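Local structure of AxyAgu115A (Amphibacillus xylanus NBRC 15112, 6NPS) at residues A[383-395]-A[865-877]. The protein is a family GH115 glycoside hydrolase, an alpha-glucuronidase that probably removes glucuronic acid side groups from arabinoglucuronoxylan. The protein carries 3 engineered substitutions. Residues are numbered along the deposited sequence; the frame is centred on the assembly and turned at random. Where two conformers were deposited one is given.
Sequences CDDNHGNLRTLPT and YLQPSNPVTREGT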
loop_
_atom_site.group_PDB
_atom_site.type_symbol
_atom_site.label_atom_id
_atom_site.label_comp_id
_atom_site.label_asym_id
_atom_site.label_seq_id
_atom_site.Cartn_x
_atom_site.Cartn_y
_atom_site.Cartn_z
ATOM N N CYS A 383 -4.604 -37.114 14.448
ATOM C CA CYS A 383 -5.238 -36.145 13.568
ATOM C C CYS A 383 -4.143 -35.400 12.836
ATOM O O CYS A 383 -3.035 -35.239 13.371
ATOM C CB CYS A 383 -6.127 -35.175 14.365
ATOM S SG CYS A 383 -7.321 -36.104 15.454
ATOM N N ASP A 384 -4.442 -34.970 11.606
ATOM C CA ASP A 384 -3.561 -34.019 10.932
ATOM C C ASP A 384 -3.726 -32.631 11.562
ATOM O O ASP A 384 -4.429 -32.444 12.559
ATOM C CB ASP A 384 -3.830 -33.991 9.426
ATOM C CG ASP A 384 -5.140 -33.261 9.048
ATOM O OD1 ASP A 384 -5.967 -32.904 9.928
ATOM O OD2 ASP A 384 -5.338 -33.037 7.815
ATOM N N ASP A 385 -3.046 -31.635 10.989
ATOM C CA ASP A 385 -3.054 -30.305 11.559
ATOM C C ASP A 385 -4.190 -29.445 10.999
ATOM O O ASP A 385 -4.123 -28.218 11.104
ATOM C CB ASP A 385 -1.703 -29.626 11.327
ATOM C CG ASP A 385 -1.388 -29.402 9.835
ATOM O OD1 ASP A 385 -2.154 -29.820 8.924
ATOM O OD2 ASP A 385 -0.342 -28.780 9.563
ATOM N N ASN A 386 -5.203 -30.065 10.379
ATOM C CA ASN A 386 -6.402 -29.437 9.826
ATOM C C ASN A 386 -6.075 -28.902 8.442
ATOM O O ASN A 386 -6.973 -28.422 7.754
ATOM C CB ASN A 386 -7.010 -28.338 10.735
ATOM C CG ASN A 386 -7.562 -28.926 12.029
ATOM O OD1 ASN A 386 -8.389 -29.839 11.974
ATOM N ND2 ASN A 386 -7.099 -28.442 13.177
ATOM N N HIS A 387 -4.829 -29.038 7.987
ATOM C CA HIS A 387 -4.430 -28.561 6.676
ATOM C C HIS A 387 -3.781 -29.643 5.845
ATOM O O HIS A 387 -3.188 -29.339 4.811
ATOM C CB HIS A 387 -3.524 -27.356 6.839
ATOM C CG HIS A 387 -4.285 -26.188 7.371
ATOM N ND1 HIS A 387 -4.789 -25.197 6.553
ATOM C CD2 HIS A 387 -4.713 -25.908 8.625
ATOM C CE1 HIS A 387 -5.465 -24.334 7.285
ATOM N NE2 HIS A 387 -5.446 -24.747 8.550
ATOM N N GLY A 388 -3.885 -30.900 6.270
ATOM C CA GLY A 388 -3.396 -31.985 5.454
ATOM C C GLY A 388 -1.975 -32.411 5.743
ATOM O O GLY A 388 -1.418 -33.218 4.974
ATOM N N ASN A 389 -1.394 -31.943 6.841
ATOM C CA ASN A 389 -0.067 -32.351 7.292
ATOM C C ASN A 389 -0.246 -33.162 8.566
ATOM O O ASN A 389 -0.841 -32.668 9.527
ATOM C CB ASN A 389 0.809 -31.131 7.559
ATOM C CG ASN A 389 0.803 -30.174 6.396
ATOM O OD1 ASN A 389 1.343 -30.497 5.306
ATOM N ND2 ASN A 389 0.194 -28.991 6.593
ATOM N N LEU A 390 0.242 -34.401 8.570
ATOM C CA LEU A 390 0.165 -35.184 9.799
ATOM C C LEU A 390 0.853 -34.452 10.942
ATOM O O LEU A 390 1.679 -33.557 10.735
ATOM C CB LEU A 390 0.818 -36.552 9.634
ATOM C CG LEU A 390 0.372 -37.354 8.406
ATOM C CD1 LEU A 390 0.988 -38.768 8.436
ATOM C CD2 LEU A 390 -1.156 -37.437 8.265
ATOM N N ARG A 391 0.507 -34.869 12.157
ATOM C CA ARG A 391 1.185 -34.453 13.373
ATOM C C ARG A 391 2.036 -35.612 13.880
ATOM O O ARG A 391 2.754 -36.240 13.094
ATOM C CB ARG A 391 0.132 -33.985 14.406
ATOM C CG ARG A 391 -0.677 -32.777 13.885
ATOM C CD ARG A 391 -1.777 -32.362 14.900
ATOM N NE ARG A 391 -1.151 -31.895 16.121
ATOM C CZ ARG A 391 -1.804 -31.591 17.237
ATOM N NH1 ARG A 391 -3.128 -31.721 17.298
ATOM N NH2 ARG A 391 -1.128 -31.170 18.298
ATOM N N THR A 392 1.998 -35.905 15.173
ATOM C CA THR A 392 2.807 -37.017 15.657
ATOM C C THR A 392 2.173 -38.343 15.264
ATOM O O THR A 392 0.985 -38.427 14.923
ATOM C CB THR A 392 2.992 -36.978 17.161
ATOM O OG1 THR A 392 1.726 -37.194 17.787
ATOM C CG2 THR A 392 3.581 -35.640 17.570
ATOM N N LEU A 393 2.996 -39.383 15.292
ATOM C CA LEU A 393 2.645 -40.699 14.790
ATOM C C LEU A 393 3.186 -41.719 15.783
ATOM O O LEU A 393 4.072 -41.401 16.588
ATOM C CB LEU A 393 3.251 -40.899 13.389
ATOM C CG LEU A 393 2.689 -40.009 12.256
ATOM C CD1 LEU A 393 3.512 -40.230 10.975
ATOM C CD2 LEU A 393 1.160 -40.244 11.986
ATOM N N PRO A 394 2.703 -42.960 15.735
ATOM C CA PRO A 394 3.146 -43.947 16.733
ATOM C C PRO A 394 4.649 -44.233 16.662
ATOM O O PRO A 394 5.211 -44.461 15.585
ATOM C CB PRO A 394 2.321 -45.191 16.387
ATOM C CG PRO A 394 1.110 -44.657 15.660
ATOM C CD PRO A 394 1.652 -43.504 14.857
ATOM N N THR A 395 5.305 -44.191 17.823
ATOM C CA THR A 395 6.628 -44.773 17.970
ATOM C C THR A 395 6.509 -46.299 17.930
ATOM O O THR A 395 5.416 -46.876 18.030
ATOM C CB THR A 395 7.256 -44.377 19.303
ATOM O OG1 THR A 395 6.475 -44.936 20.376
ATOM C CG2 THR A 395 7.274 -42.881 19.470
ATOM N N TYR A 865 13.967 -25.179 0.642
ATOM C CA TYR A 865 12.519 -25.078 0.532
ATOM C C TYR A 865 11.959 -26.471 0.820
ATOM O O TYR A 865 12.271 -27.422 0.101
ATOM C CB TYR A 865 12.111 -24.612 -0.865
ATOM C CG TYR A 865 12.373 -23.133 -1.131
ATOM C CD1 TYR A 865 13.671 -22.622 -1.144
ATOM C CD2 TYR A 865 11.317 -22.258 -1.388
ATOM C CE1 TYR A 865 13.917 -21.255 -1.416
ATOM C CE2 TYR A 865 11.541 -20.917 -1.648
ATOM C CZ TYR A 865 12.843 -20.422 -1.671
ATOM O OH TYR A 865 13.062 -19.085 -1.913
ATOM N N LEU A 866 11.144 -26.590 1.867
ATOM C CA LEU A 866 10.658 -27.886 2.341
ATOM C C LEU A 866 9.141 -27.924 2.393
ATOM O O LEU A 866 8.488 -26.924 2.707
ATOM C CB LEU A 866 11.179 -28.211 3.752
ATOM C CG LEU A 866 12.674 -28.121 3.970
ATOM C CD1 LEU A 866 12.979 -28.134 5.453
ATOM C CD2 LEU A 866 13.364 -29.298 3.252
ATOM N N GLN A 867 8.583 -29.099 2.148
ATOM C CA GLN A 867 7.184 -29.292 2.476
ATOM C C GLN A 867 6.981 -29.014 3.965
ATOM O O GLN A 867 7.832 -29.400 4.782
ATOM C CB GLN A 867 6.737 -30.712 2.125
ATOM C CG GLN A 867 5.308 -30.751 1.649
ATOM C CD GLN A 867 4.318 -30.930 2.783
ATOM O OE1 GLN A 867 3.202 -30.416 2.726
ATOM N NE2 GLN A 867 4.717 -31.678 3.813
ATOM N N PRO A 868 5.876 -28.333 4.360
ATOM C CA PRO A 868 5.688 -27.988 5.800
ATOM C C PRO A 868 5.139 -29.149 6.627
ATOM O O PRO A 868 3.998 -29.171 7.096
ATOM C CB PRO A 868 4.707 -26.808 5.739
ATOM C CG PRO A 868 3.878 -27.064 4.536
ATOM C CD PRO A 868 4.846 -27.706 3.506
ATOM N N SER A 869 5.974 -30.149 6.820
ATOM C CA SER A 869 5.664 -31.295 7.659
ATOM C C SER A 869 5.848 -30.964 9.136
ATOM O O SER A 869 6.638 -30.092 9.514
ATOM C CB SER A 869 6.567 -32.466 7.281
ATOM O OG SER A 869 6.012 -33.119 6.166
ATOM N N ASN A 870 5.140 -31.713 9.977
ATOM C CA ASN A 870 5.279 -31.543 11.405
ATOM C C ASN A 870 6.122 -32.671 11.985
ATOM O O ASN A 870 6.133 -33.774 11.432
ATOM C CB ASN A 870 3.886 -31.532 12.045
ATOM C CG ASN A 870 3.037 -30.417 11.504
ATOM O OD1 ASN A 870 3.438 -29.257 11.588
ATOM N ND2 ASN A 870 1.874 -30.738 10.931
ATOM N N PRO A 871 6.852 -32.443 13.084
ATOM C CA PRO A 871 7.632 -33.532 13.683
ATOM C C PRO A 871 6.750 -34.734 13.997
ATOM O O PRO A 871 5.601 -34.592 14.441
ATOM C CB PRO A 871 8.187 -32.913 14.979
ATOM C CG PRO A 871 8.055 -31.436 14.824
ATOM C CD PRO A 871 6.910 -31.204 13.888
ATOM N N VAL A 872 7.316 -35.937 13.802
ATOM C CA VAL A 872 6.553 -37.177 14.020
ATOM C C VAL A 872 6.590 -37.670 15.457
ATOM O O VAL A 872 5.854 -38.618 15.796
ATOM C CB VAL A 872 7.048 -38.332 13.118
ATOM C CG1 VAL A 872 6.948 -37.926 11.690
ATOM C CG2 VAL A 872 8.505 -38.729 13.485
ATOM N N THR A 873 7.415 -37.078 16.319
ATOM C CA THR A 873 7.436 -37.476 17.725
ATOM C C THR A 873 7.044 -36.298 18.618
ATOM O O THR A 873 7.023 -35.139 18.196
ATOM C CB THR A 873 8.805 -38.005 18.184
ATOM O OG1 THR A 873 9.679 -36.897 18.441
ATOM C CG2 THR A 873 9.436 -38.981 17.174
ATOM N N ARG A 874 6.758 -36.609 19.882
ATOM C CA ARG A 874 6.337 -35.560 20.801
ATOM C C ARG A 874 7.470 -34.608 21.157
ATOM O O ARG A 874 7.209 -33.583 21.800
ATOM C CB ARG A 874 5.742 -36.171 22.069
ATOM C CG ARG A 874 6.732 -36.974 22.898
ATOM C CD ARG A 874 6.023 -37.751 23.996
ATOM N NE ARG A 874 6.541 -37.450 25.331
ATOM C CZ ARG A 874 6.200 -36.383 26.045
ATOM N NH1 ARG A 874 5.342 -35.500 25.552
ATOM N NH2 ARG A 874 6.722 -36.195 27.249
ATOM N N GLU A 875 8.702 -34.898 20.722
ATOM C CA GLU A 875 9.850 -34.039 20.988
ATOM C C GLU A 875 9.908 -32.810 20.082
ATOM O O GLU A 875 10.700 -31.897 20.350
ATOM C CB GLU A 875 11.144 -34.856 20.870
ATOM C CG GLU A 875 11.461 -35.676 22.133
ATOM C CD GLU A 875 11.155 -37.171 21.988
ATOM O OE1 GLU A 875 12.080 -37.993 22.186
ATOM O OE2 GLU A 875 9.995 -37.528 21.683
ATOM N N GLY A 876 9.098 -32.757 19.028
ATOM C CA GLY A 876 8.920 -31.515 18.297
ATOM C C GLY A 876 10.134 -30.998 17.554
ATOM O O GLY A 876 10.255 -29.777 17.359
ATOM N N THR A 877 11.027 -31.890 17.113
ATOM C CA THR A 877 12.214 -31.533 16.338
ATOM C C THR A 877 12.191 -32.230 14.974
ATOM O O THR A 877 11.494 -33.227 14.772
ATOM C CB THR A 877 13.504 -31.928 17.089
ATOM O OG1 THR A 877 13.430 -33.307 17.469
ATOM C CG2 THR A 877 13.682 -31.093 18.352
HETATM O O HOH W 1 3.425 -33.709 8.641
HETATM O O HOH W 2 4.333 -35.767 11.018
#
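Asn870 meets Asp385 and Leu390 between the loop 383-395 and the loop after strand 858-866, and illustrates how one buried amide can take a large share in joining two domains. Its CB rests near Leu390 O and, more loosely, the CA of Arg391. CG, anti to the carbonyl carbon (chi1 -60°), also lies against Leu390 O, 3.5 Å from it. ND2 spends both hydrogens: one goes to Leu390 O at 2.8 Å, arriving above the carbonyl plane, and the other runs nearly straight (167°) to Asp385 OD2 at 3.3 Å. Both acceptors lie in the plane of the amide, while OD1 accepts from Tyr899, which fixes the flip.

Asp385 meets this amide through the face of its carboxylate, the two planes standing 71° apart. The syn lone pair of OD2 takes Asn389 ND2 at 3.0 Å, and Trp906 donates to the same oxygen; Lys430, outside the two loops, is the strongest polar partner of Asn389. OD1 closes an Asx turn with His387 N and also receives Asn389 N from the opposite face. Replacing this carboxylate by an alanine is likely to strip one ND2 hydrogen of Asn870, the Asn389 amide and the Trp906 indole of a shared acceptor, and to loosen the 385-389 turn.

Farther along, Leu393 N binds Val872 O at 3.0 Å, and Leu393 CD1 touches Val872 CG1. Water 1 links Leu390 O to Asn870 N, water 2 Arg391 O to Asn870 O.

The loop 383-395 leaves strand 379-383 of the eight-stranded TIM barrel. Helix 904-912 packs against Asp385, Asn389 and Asn870, docking the C-terminal domain onto that barrel.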